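Local structure of endo-1,4-b-d-mannanase (Trichoderma reesei, 1QNR) at residues N130-Y135 with N173-D178; W164-E169 with Q182-V187; L202-L207 with A227-I232; Q73-T78 with I120-N125. The protein hydrolyses internal beta-1,4-mannosidic bonds of mannans, as an endo-acting enzyme of glycoside hydrolase family 5. One frame throughout, in Å; residues are numbered along the deposited sequence.

Overall arrangement
From the N terminus, contact 4 comes first, joining the small sheet that holds strand 73-74 to helix 119-127 and closing a loop that spans strand 105-109 of the barrel. Contact 1 opens a few residues later, where the chain runs from that helix toward helix 138-155, and it closes beyond strand 161-165. Contact 2 opens inside this span and closes after it, so contacts 1 and 2 cross; they touch where Trp134 and Tyr135 pack on Trp183. Contact 3 follows in series, linking the loop after strand 199-201 to helix 226-230, and backbone bonds from Gly167 and Glu169 join it to contact 2. Contact 1 also packs against contact 4 through Trp134 and Tyr123.

Contact 1 of 4, residues N130-Y135 with N173-D178; sequences NATTWY and NGCSTD. With NAG (2-acetamido-2-deoxy-beta-D-glucopyranose), chain F.
Thr132 turns its carbon side toward Cys175, and its CB lies 3.5 Å from Cys175 SG, the sulfur of a disulfide with Cys172. Thr132 CG2 also lies 3.6 Å from Cys175 SG and rests 3.7 Å from the backbone Asn173 O. The hydroxyl takes the other branch: with OG1 between backbone N and carbonyl carbon (chi1 59°), CG2 is left to face the disulfide loop. Behind Thr132, Asn130 carries a sugar of the N-glycan, its ND2 being bonded to NAG C1, and Asn130-Ala131-Thr132 spells the usual N-glycosylation sequon. Asn130 OD1 is gripped by two backbone donors: Thr132 N (an Asx turn) stands above the carbonyl plane, whereas Thr133 N (an Asx motif), at 3.0 Å from Asn130 OD1, comes in nearly end-on. Thr133 OG1 accepts an almost straight bond of 3.0 Å from Asn130 N, and its CG2 lies 3.7 Å from NAG O5. An alanine here removes the OG1 acceptor and the methyl beside the sugar, which would probably leave Asn130 N without its partner and the turn less firmly closed. Across the contact no hydrogen bond forms, so the two surface loops meet through methyl and sulfur while polar groups fix the glycan stem.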
# COMPACT_ATOMS: atom_id res chain seq x y z
N ASN A 130 15.16 -16.96 8.80
CA ASN A 130 15.45 -15.52 8.89
C ASN A 130 14.63 -14.73 7.88
O ASN A 130 13.75 -15.29 7.21
CB ASN A 130 16.99 -15.26 8.83
CG ASN A 130 17.47 -15.63 7.48
OD1 ASN A 130 16.92 -15.67 6.42
ND2 ASN A 130 18.83 -15.96 7.41
N ALA A 131 14.89 -13.42 7.75
CA ALA A 131 14.07 -12.55 6.88
C ALA A 131 14.14 -12.85 5.40
O ALA A 131 13.17 -12.47 4.68
CB ALA A 131 14.44 -11.06 7.21
N THR A 132 15.20 -13.55 4.93
CA THR A 132 15.26 -13.93 3.51
C THR A 132 14.77 -15.38 3.25
O THR A 132 14.17 -15.62 2.17
CB THR A 132 16.65 -13.65 2.91
OG1 THR A 132 17.62 -14.40 3.69
CG2 THR A 132 17.02 -12.13 3.01
N THR A 133 14.89 -16.25 4.23
CA THR A 133 14.32 -17.60 4.04
C THR A 133 12.81 -17.59 4.29
O THR A 133 12.13 -18.60 3.95
CB THR A 133 14.96 -18.68 4.93
OG1 THR A 133 14.67 -18.44 6.29
CG2 THR A 133 16.49 -18.66 4.72
N TRP A 134 12.21 -16.51 4.80
CA TRP A 134 10.77 -16.42 5.06
C TRP A 134 9.93 -16.83 3.86
O TRP A 134 8.92 -17.57 3.98
CB TRP A 134 10.39 -14.97 5.48
CG TRP A 134 8.88 -14.81 5.75
CD1 TRP A 134 8.24 -15.04 6.91
CD2 TRP A 134 7.89 -14.25 4.85
NE1 TRP A 134 6.84 -14.81 6.78
CE2 TRP A 134 6.65 -14.26 5.55
CE3 TRP A 134 7.94 -13.77 3.54
CZ2 TRP A 134 5.46 -13.83 4.92
CZ3 TRP A 134 6.75 -13.29 2.97
CH2 TRP A 134 5.53 -13.31 3.65
N TYR A 135 10.34 -16.39 2.66
CA TYR A 135 9.60 -16.63 1.42
C TYR A 135 9.41 -18.12 1.11
O TYR A 135 8.44 -18.44 0.37
CB TYR A 135 10.30 -15.94 0.22
CG TYR A 135 10.24 -14.40 0.36
CD1 TYR A 135 9.11 -13.66 0.02
CD2 TYR A 135 11.35 -13.72 0.90
CE1 TYR A 135 9.05 -12.28 0.22
CE2 TYR A 135 11.31 -12.32 1.09
CZ TYR A 135 10.16 -11.62 0.74
OH TYR A 135 10.05 -10.24 0.94
N ASN A 173 16.96 -9.06 0.92
CA ASN A 173 18.31 -8.42 0.78
C ASN A 173 19.39 -9.42 0.33
O ASN A 173 19.59 -10.41 1.00
CB ASN A 173 18.65 -7.82 2.16
CG ASN A 173 20.02 -7.14 2.13
OD1 ASN A 173 20.98 -7.81 2.59
ND2 ASN A 173 20.12 -5.95 1.64
N GLY A 174 20.11 -9.06 -0.75
CA GLY A 174 21.15 -9.96 -1.30
C GLY A 174 20.65 -11.21 -1.98
O GLY A 174 21.51 -11.99 -2.47
N CYS A 175 19.33 -11.47 -2.08
CA CYS A 175 18.84 -12.68 -2.71
C CYS A 175 18.83 -12.57 -4.22
O CYS A 175 18.81 -11.49 -4.86
CB CYS A 175 17.35 -12.91 -2.31
SG CYS A 175 17.07 -12.92 -0.52
N SER A 176 18.81 -13.77 -4.87
CA SER A 176 18.48 -13.77 -6.29
C SER A 176 17.08 -13.07 -6.43
O SER A 176 16.18 -13.39 -5.61
CB SER A 176 18.31 -15.21 -6.74
OG SER A 176 17.69 -15.37 -8.01
N THR A 177 16.91 -12.33 -7.51
CA THR A 177 15.60 -11.68 -7.71
C THR A 177 14.48 -12.67 -8.05
O THR A 177 13.25 -12.38 -7.92
CB THR A 177 15.67 -10.61 -8.81
OG1 THR A 177 15.96 -11.27 -10.07
CG2 THR A 177 16.67 -9.49 -8.52
N ASP A 178 14.82 -13.94 -8.34
CA ASP A 178 13.80 -14.97 -8.67
C ASP A 178 13.08 -15.41 -7.39
O ASP A 178 11.98 -16.03 -7.52
CB ASP A 178 14.47 -16.21 -9.34
CG ASP A 178 13.45 -17.17 -9.90
OD1 ASP A 178 12.63 -16.76 -10.73
OD2 ASP A 178 13.54 -18.36 -9.49
C1 NAG F . 19.81 -16.40 6.27
C2 NAG F . 21.23 -15.87 6.23
C3 NAG F . 21.79 -16.34 4.91
C4 NAG F . 21.67 -17.88 4.94
C5 NAG F . 20.17 -18.32 5.02
C6 NAG F . 20.07 -19.84 5.01
C7 NAG F . 21.88 -13.77 7.42
C8 NAG F . 21.80 -12.29 7.39
N2 NAG F . 21.14 -14.41 6.46
O3 NAG F . 23.18 -15.97 4.89
O4 NAG F . 22.23 -18.49 3.78
O5 NAG F . 19.71 -17.82 6.27
O6 NAG F . 20.78 -20.38 6.09
O7 NAG F . 22.53 -14.35 8.19

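Contact 2 of 4, residues W164-E169 with Q182-V187; sequences WELGNE and QWATSV. With BMA (beta-D-mannopyranose), chain B.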
# COMPACT_ATOMS: atom_id res chain seq x y z
N TRP A 164 -6.05 -5.90 -3.62
CA TRP A 164 -5.30 -6.65 -2.57
C TRP A 164 -3.80 -6.44 -2.88
O TRP A 164 -3.41 -6.36 -4.08
CB TRP A 164 -5.63 -8.14 -2.65
CG TRP A 164 -7.09 -8.46 -2.39
CD1 TRP A 164 -7.96 -9.05 -3.24
CD2 TRP A 164 -7.81 -8.14 -1.18
NE1 TRP A 164 -9.20 -9.19 -2.64
CE2 TRP A 164 -9.14 -8.57 -1.40
CE3 TRP A 164 -7.49 -7.50 0.03
CZ2 TRP A 164 -10.15 -8.49 -0.43
CZ3 TRP A 164 -8.51 -7.33 0.99
CH2 TRP A 164 -9.82 -7.81 0.72
N GLU A 165 -2.97 -6.37 -1.84
CA GLU A 165 -1.53 -6.12 -2.02
C GLU A 165 -0.80 -7.15 -1.18
O GLU A 165 -1.05 -7.42 0.00
CB GLU A 165 -1.25 -4.66 -1.62
CG GLU A 165 0.25 -4.28 -1.74
CD GLU A 165 0.38 -2.75 -1.74
OE1 GLU A 165 0.43 -2.21 -0.62
OE2 GLU A 165 0.29 -2.21 -2.90
N LEU A 166 0.21 -7.80 -1.86
CA LEU A 166 0.88 -8.93 -1.19
C LEU A 166 1.60 -8.47 0.06
O LEU A 166 1.54 -9.21 1.10
CB LEU A 166 1.79 -9.66 -2.19
CG LEU A 166 1.15 -10.17 -3.49
CD1 LEU A 166 2.13 -11.18 -4.16
CD2 LEU A 166 -0.23 -10.75 -3.29
N GLY A 167 2.30 -7.32 0.08
CA GLY A 167 2.91 -6.87 1.34
C GLY A 167 3.29 -5.40 1.18
O GLY A 167 3.25 -4.80 0.09
N ASN A 168 3.67 -4.81 2.34
CA ASN A 168 4.26 -3.47 2.30
C ASN A 168 5.78 -3.59 2.06
O ASN A 168 6.50 -4.03 2.98
CB ASN A 168 4.03 -2.71 3.59
CG ASN A 168 4.68 -1.31 3.56
OD1 ASN A 168 4.47 -0.51 2.63
ND2 ASN A 168 5.48 -1.05 4.58
N GLU A 169 6.26 -3.14 0.89
CA GLU A 169 7.72 -3.03 0.59
C GLU A 169 8.46 -4.34 0.69
O GLU A 169 9.57 -4.38 1.26
CB GLU A 169 8.44 -1.93 1.47
CG GLU A 169 7.66 -0.60 1.32
CD GLU A 169 8.38 0.58 1.91
OE1 GLU A 169 9.21 0.45 2.82
OE2 GLU A 169 8.01 1.71 1.51
N GLN A 182 9.05 -15.89 -7.87
CA GLN A 182 8.30 -17.14 -7.67
C GLN A 182 7.31 -17.04 -6.54
O GLN A 182 6.16 -17.53 -6.69
CB GLN A 182 9.23 -18.40 -7.46
CG GLN A 182 10.16 -18.70 -8.67
CD GLN A 182 9.44 -18.72 -10.00
OE1 GLN A 182 8.33 -19.32 -10.16
NE2 GLN A 182 9.93 -18.00 -11.02
N TRP A 183 7.64 -16.35 -5.44
CA TRP A 183 6.67 -16.19 -4.33
C TRP A 183 5.50 -15.30 -4.78
O TRP A 183 4.32 -15.68 -4.55
CB TRP A 183 7.46 -15.51 -3.18
CG TRP A 183 6.57 -15.10 -2.02
CD1 TRP A 183 6.11 -15.92 -0.99
CD2 TRP A 183 6.06 -13.78 -1.73
NE1 TRP A 183 5.28 -15.21 -0.15
CE2 TRP A 183 5.25 -13.89 -0.60
CE3 TRP A 183 6.19 -12.54 -2.39
CZ2 TRP A 183 4.64 -12.76 -0.05
CZ3 TRP A 183 5.54 -11.41 -1.82
CH2 TRP A 183 4.75 -11.54 -0.66
N ALA A 184 5.78 -14.18 -5.45
CA ALA A 184 4.67 -13.31 -5.87
C ALA A 184 3.78 -13.96 -6.91
O ALA A 184 2.54 -13.76 -6.89
CB ALA A 184 5.23 -11.99 -6.42
N THR A 185 4.37 -14.81 -7.78
CA THR A 185 3.56 -15.54 -8.76
C THR A 185 2.62 -16.48 -8.02
O THR A 185 1.35 -16.48 -8.31
CB THR A 185 4.52 -16.33 -9.71
OG1 THR A 185 5.30 -15.43 -10.47
CG2 THR A 185 3.74 -17.24 -10.68
N SER A 186 3.09 -17.32 -7.12
CA SER A 186 2.24 -18.27 -6.40
C SER A 186 1.21 -17.60 -5.50
O SER A 186 -0.00 -18.01 -5.49
CB SER A 186 3.13 -19.20 -5.54
OG SER A 186 2.27 -20.20 -4.99
N VAL A 187 1.62 -16.55 -4.73
CA VAL A 187 0.64 -15.95 -3.81
C VAL A 187 -0.41 -15.18 -4.60
O VAL A 187 -1.61 -15.25 -4.22
CB VAL A 187 1.33 -15.03 -2.78
CG1 VAL A 187 0.34 -14.27 -1.89
CG2 VAL A 187 2.30 -15.83 -1.87
C1 BMA B . 13.89 1.51 5.04
C2 BMA B . 13.18 1.59 6.42
C3 BMA B . 11.67 1.46 6.24
C4 BMA B . 11.17 2.41 5.16
C5 BMA B . 11.96 2.30 3.85
C6 BMA B . 11.67 3.51 2.90
O2 BMA B . 13.46 2.85 7.06
O3 BMA B . 10.95 1.65 7.43
O4 BMA B . 9.78 2.12 4.95
O5 BMA B . 13.39 2.56 4.16
O6 BMA B . 12.38 3.10 1.72
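Leu166 is the bump that fills a hollow on helix 178-194, within the beta-alpha-beta unit that this helix forms with strands 161-165 and 199-201 of the TIM barrel. Each part of the side chain finds its own wall. Leu166 CB lies against the indole's six-membered ring, 3.8 Å from Trp183 CH2. The branch Leu166 CD1 dips to the helix, 3.7 Å from Ala184 CA, where Ala184, with only a methyl for a side chain, leaves room for it to come down to the backbone. The hollow owes its shape partly to Trp183, whose CG lies anti to its backbone N (chi1 172°), bringing the ring's far end toward Leu166. Val187 steadies that wall: Val187 CG2 lies 3.5 Å above the plane of the indole of Trp183, offset toward its rim, while Trp183 NE1 is tied to Gln141 on helix 138-155. Val200 of the neighbouring strand also packs on Leu166, so the leucine side chain is held between strand and helix. On the next helical turn the leucine and Val187 slide past each other in opposite directions, with Leu166 CD2 3.8 Å from Val187 CG1.

Contact 3 of 4, residues L202-L207 with A227-I232; sequences LGDEGL and AKNVQI
Leu202 and Asn229 make the van der Waals part of this contact, between the loop that leaves strand 199-201 of the TIM barrel and helix 226-230. Leu202 CD2 approaches the amide at 3.6 Å from Asn229 ND2 and 3.8 Å from Asn229 CG, the two side chains crossing obliquely. The leucine reaches this far because its CG extends anti to the backbone N (chi1 180°). Leu202 also packs on Trp183 and Ala184 of helix 178-194, while Val181 of the same helix touches Asn229.

The polar part passes through water. Asp204 OD2 and Asn229 ND2 are 4.4 Å apart, too far for a direct bond, and one water spans them. It donates to Asp204 OD2 at 2.7 Å and to Leu207 O at 3.0 Å, and accepts a weak bond of 3.4 Å from Asn229 ND2. Asp204 OD2 also takes a weak bond from Gly206 N within the loop.

Backbone bonds place the loop: Leu202 pairs with Gly167 and Gly203 with Glu169, next to Glu205, which hydrogen-bonds a bound mannose. With both its donations spent on the loop, the water presents an acceptor to the helix; the buried polar link across the contact therefore runs through this water, and its helix end is weak.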
# COMPACT_ATOMS: atom_id res chain seq x y z
N LEU A 202 1.77 -6.07 -6.05
CA LEU A 202 2.82 -6.56 -5.17
C LEU A 202 3.06 -5.65 -3.93
O LEU A 202 3.21 -6.25 -2.84
CB LEU A 202 4.13 -6.69 -6.01
CG LEU A 202 5.39 -7.19 -5.25
CD1 LEU A 202 5.16 -8.49 -4.50
CD2 LEU A 202 6.57 -7.37 -6.25
N GLY A 203 3.08 -4.31 -4.08
CA GLY A 203 3.42 -3.46 -2.94
C GLY A 203 4.90 -3.12 -2.80
O GLY A 203 5.28 -2.56 -1.78
N ASP A 204 5.72 -3.55 -3.76
CA ASP A 204 7.15 -3.19 -3.71
C ASP A 204 7.39 -1.72 -3.97
O ASP A 204 6.59 -0.93 -4.49
CB ASP A 204 7.90 -4.08 -4.74
CG ASP A 204 7.44 -3.74 -6.14
OD1 ASP A 204 6.21 -3.83 -6.44
OD2 ASP A 204 8.29 -3.36 -7.02
N GLU A 205 8.64 -1.34 -3.58
CA GLU A 205 9.13 0.05 -3.77
C GLU A 205 9.52 0.43 -5.18
O GLU A 205 9.82 1.60 -5.52
CB GLU A 205 10.31 0.25 -2.83
CG GLU A 205 9.96 0.09 -1.33
CD GLU A 205 11.26 -0.13 -0.52
OE1 GLU A 205 11.59 -1.36 -0.50
OE2 GLU A 205 11.96 0.78 0.00
N GLY A 206 9.70 -0.61 -6.08
CA GLY A 206 10.18 -0.38 -7.43
C GLY A 206 11.69 -0.57 -7.61
O GLY A 206 12.22 -0.18 -8.67
N LEU A 207 12.39 -1.06 -6.58
CA LEU A 207 13.86 -1.14 -6.70
C LEU A 207 14.22 -2.16 -7.80
O LEU A 207 13.57 -3.18 -8.02
CB LEU A 207 14.50 -1.56 -5.36
CG LEU A 207 13.98 -0.73 -4.13
CD1 LEU A 207 14.68 -1.25 -2.84
CD2 LEU A 207 14.22 0.77 -4.28
N ALA A 227 10.98 -4.78 -13.68
CA ALA A 227 10.43 -5.26 -14.96
C ALA A 227 9.99 -6.72 -14.93
O ALA A 227 8.93 -7.08 -15.50
CB ALA A 227 11.40 -4.98 -16.10
N LYS A 228 10.72 -7.58 -14.24
CA LYS A 228 10.34 -8.99 -14.10
C LYS A 228 9.03 -9.12 -13.29
O LYS A 228 8.12 -9.89 -13.60
CB LYS A 228 11.42 -9.87 -13.44
CG LYS A 228 12.57 -10.15 -14.44
CD LYS A 228 13.54 -11.16 -13.83
CE LYS A 228 14.65 -11.41 -14.87
NZ LYS A 228 15.54 -12.54 -14.42
N ASN A 229 8.89 -8.32 -12.20
CA ASN A 229 7.72 -8.43 -11.37
C ASN A 229 6.46 -7.96 -12.10
O ASN A 229 5.39 -8.65 -11.98
CB ASN A 229 7.88 -7.64 -10.05
CG ASN A 229 8.93 -8.20 -9.12
OD1 ASN A 229 9.22 -9.41 -9.12
ND2 ASN A 229 9.54 -7.36 -8.23
N VAL A 230 6.58 -6.81 -12.83
CA VAL A 230 5.29 -6.34 -13.41
C VAL A 230 4.85 -7.18 -14.61
O VAL A 230 3.70 -7.02 -15.01
CB VAL A 230 5.39 -4.87 -13.86
CG1 VAL A 230 5.59 -3.94 -12.69
CG2 VAL A 230 6.45 -4.58 -14.92
N GLN A 231 5.63 -8.10 -15.12
CA GLN A 231 5.25 -9.03 -16.17
C GLN A 231 4.50 -10.23 -15.64
O GLN A 231 3.91 -10.99 -16.44
CB GLN A 231 6.51 -9.52 -16.97
CG GLN A 231 6.95 -8.32 -17.79
CD GLN A 231 8.34 -8.30 -18.37
OE1 GLN A 231 8.78 -7.16 -18.66
NE2 GLN A 231 8.98 -9.44 -18.49
N ILE A 232 4.39 -10.47 -14.32
CA ILE A 232 3.64 -11.60 -13.75
C ILE A 232 2.15 -11.45 -14.12
O ILE A 232 1.57 -10.40 -13.88
CB ILE A 232 3.86 -11.67 -12.20
CG1 ILE A 232 5.35 -11.98 -11.88
CG2 ILE A 232 2.91 -12.68 -11.54
CD1 ILE A 232 5.70 -11.88 -10.39
O HOH W 1 10.69 -4.17 -8.03

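Contact 4 of 4, residues Q73-T78 with I120-N125; sequences QKLSAT and INAYVN
Tyr123 of helix 119-127 lays its ring beneath Leu75 and offers its hydroxyl to Gln73, and the side chain can be followed outward from the helix. Its CB packs beside Trp134 NE1, where the tyrosine and tryptophan rings meet edge-to-face. With CG beside the backbone N (chi1 -74°), one face of the ring is turned to Leu75. Over the centre of that face stands the methyl Leu75 CD1, 3.6 Å from the centroid of the Tyr123 ring and almost on the ring normal: a CH-pi contact. The same methyl is 3.6 Å from Tyr123 CD1 and 3.7 Å from Tyr123 CE1, slightly nearer to that side of the ring. Farther out, Tyr123 CE2 meets the other branch, Leu75 CD2, at 4.0 Å. Beside the ring, Ala122 CB also packs on Leu75 CD1, at 4.0 Å.

At the tip, Tyr123 OH accepts from Gln73 NE2 at 3.2 Å, with a bent N-H...O angle of 143° and the oxygen tilted somewhat from the amide plane. Amide and ring stand nearly perpendicular, 87° apart. Gln73 NE2 has its stronger partner in Asp60, and OE1 bonds Gln143 of helix 138-155. A phenylalanine here keeps the face beneath Leu75 but removes the hydroxyl, so the tie from Gln73 to this helix would probably be lost, though Asp60 and Gln143 still hold the amide. The small sheet with strands 60-61 and 73-74 is thus joined to the helix by an apolar face and a polar tip on one residue, and dispersion and directional bonding are likely to share in setting the ring's place.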
# COMPACT_ATOMS: atom_id res chain seq x y z
N GLN A 73 -3.49 -10.90 14.44
CA GLN A 73 -3.01 -12.30 14.40
C GLN A 73 -1.88 -12.49 15.43
O GLN A 73 -0.98 -11.62 15.50
CB GLN A 73 -2.50 -12.57 12.94
CG GLN A 73 -1.94 -14.01 12.78
CD GLN A 73 -1.57 -14.34 11.37
OE1 GLN A 73 -1.87 -15.41 10.79
NE2 GLN A 73 -0.80 -13.47 10.64
N LYS A 74 -1.94 -13.65 16.15
CA LYS A 74 -0.85 -14.02 17.08
C LYS A 74 -0.13 -15.21 16.45
O LYS A 74 -0.76 -16.23 16.11
CB LYS A 74 -1.48 -14.41 18.44
CG LYS A 74 -0.34 -14.99 19.34
CD LYS A 74 -0.85 -15.39 20.73
CE LYS A 74 0.25 -16.23 21.42
NZ LYS A 74 -0.25 -16.89 22.68
N LEU A 75 1.17 -15.06 16.25
CA LEU A 75 2.02 -16.05 15.59
C LEU A 75 2.79 -16.84 16.64
O LEU A 75 3.54 -16.24 17.39
CB LEU A 75 2.97 -15.35 14.59
CG LEU A 75 2.16 -14.69 13.43
CD1 LEU A 75 3.04 -13.75 12.65
CD2 LEU A 75 1.51 -15.76 12.55
N SER A 76 2.60 -18.16 16.65
CA SER A 76 3.28 -19.01 17.67
C SER A 76 3.61 -20.36 17.00
O SER A 76 2.79 -20.98 16.29
CB SER A 76 2.18 -19.24 18.76
OG SER A 76 2.53 -20.29 19.59
N ALA A 77 4.73 -20.93 17.52
CA ALA A 77 5.16 -22.27 17.08
C ALA A 77 4.16 -23.35 17.48
O ALA A 77 4.21 -24.43 16.85
CB ALA A 77 6.44 -22.60 17.89
N THR A 78 3.34 -23.13 18.49
CA THR A 78 2.40 -24.18 18.92
C THR A 78 0.96 -23.94 18.59
O THR A 78 0.07 -24.56 19.15
CB THR A 78 2.58 -24.46 20.42
OG1 THR A 78 2.25 -23.30 21.19
CG2 THR A 78 4.02 -24.91 20.68
N ILE A 120 7.47 -9.54 8.84
CA ILE A 120 8.21 -10.78 8.56
C ILE A 120 8.89 -11.19 9.88
O ILE A 120 8.95 -12.41 10.17
CB ILE A 120 9.22 -10.59 7.40
CG1 ILE A 120 8.39 -10.62 6.08
CG2 ILE A 120 10.30 -11.71 7.43
CD1 ILE A 120 9.19 -10.38 4.79
N ASN A 121 9.47 -10.25 10.65
CA ASN A 121 10.16 -10.62 11.91
C ASN A 121 9.26 -11.34 12.88
O ASN A 121 9.74 -12.29 13.57
CB ASN A 121 10.76 -9.34 12.57
CG ASN A 121 11.53 -9.66 13.86
OD1 ASN A 121 11.15 -9.27 14.97
ND2 ASN A 121 12.64 -10.29 13.60
N ALA A 122 7.96 -11.04 12.98
CA ALA A 122 7.06 -11.78 13.90
C ALA A 122 6.92 -13.21 13.39
O ALA A 122 6.80 -14.18 14.21
CB ALA A 122 5.71 -11.06 13.98
N TYR A 123 6.85 -13.49 12.07
CA TYR A 123 6.87 -14.86 11.55
C TYR A 123 8.19 -15.54 11.85
O TYR A 123 8.15 -16.75 12.24
CB TYR A 123 6.57 -14.80 10.05
CG TYR A 123 5.18 -14.51 9.59
CD1 TYR A 123 4.73 -13.19 9.49
CD2 TYR A 123 4.25 -15.54 9.24
CE1 TYR A 123 3.43 -12.88 9.07
CE2 TYR A 123 2.96 -15.27 8.81
CZ TYR A 123 2.58 -13.93 8.70
OH TYR A 123 1.28 -13.67 8.26
N VAL A 124 9.34 -14.87 11.70
CA VAL A 124 10.64 -15.51 12.02
C VAL A 124 10.68 -15.89 13.51
O VAL A 124 11.15 -17.01 13.85
CB VAL A 124 11.78 -14.50 11.70
CG1 VAL A 124 13.13 -14.95 12.28
CG2 VAL A 124 11.84 -14.31 10.18
N ASN A 125 10.17 -15.09 14.40
CA ASN A 125 10.17 -15.46 15.84
C ASN A 125 9.37 -16.76 16.08
O ASN A 125 9.77 -17.55 16.98
CB ASN A 125 9.51 -14.33 16.68
CG ASN A 125 10.37 -13.10 16.85
OD1 ASN A 125 11.60 -13.15 16.66
ND2 ASN A 125 9.74 -11.97 17.20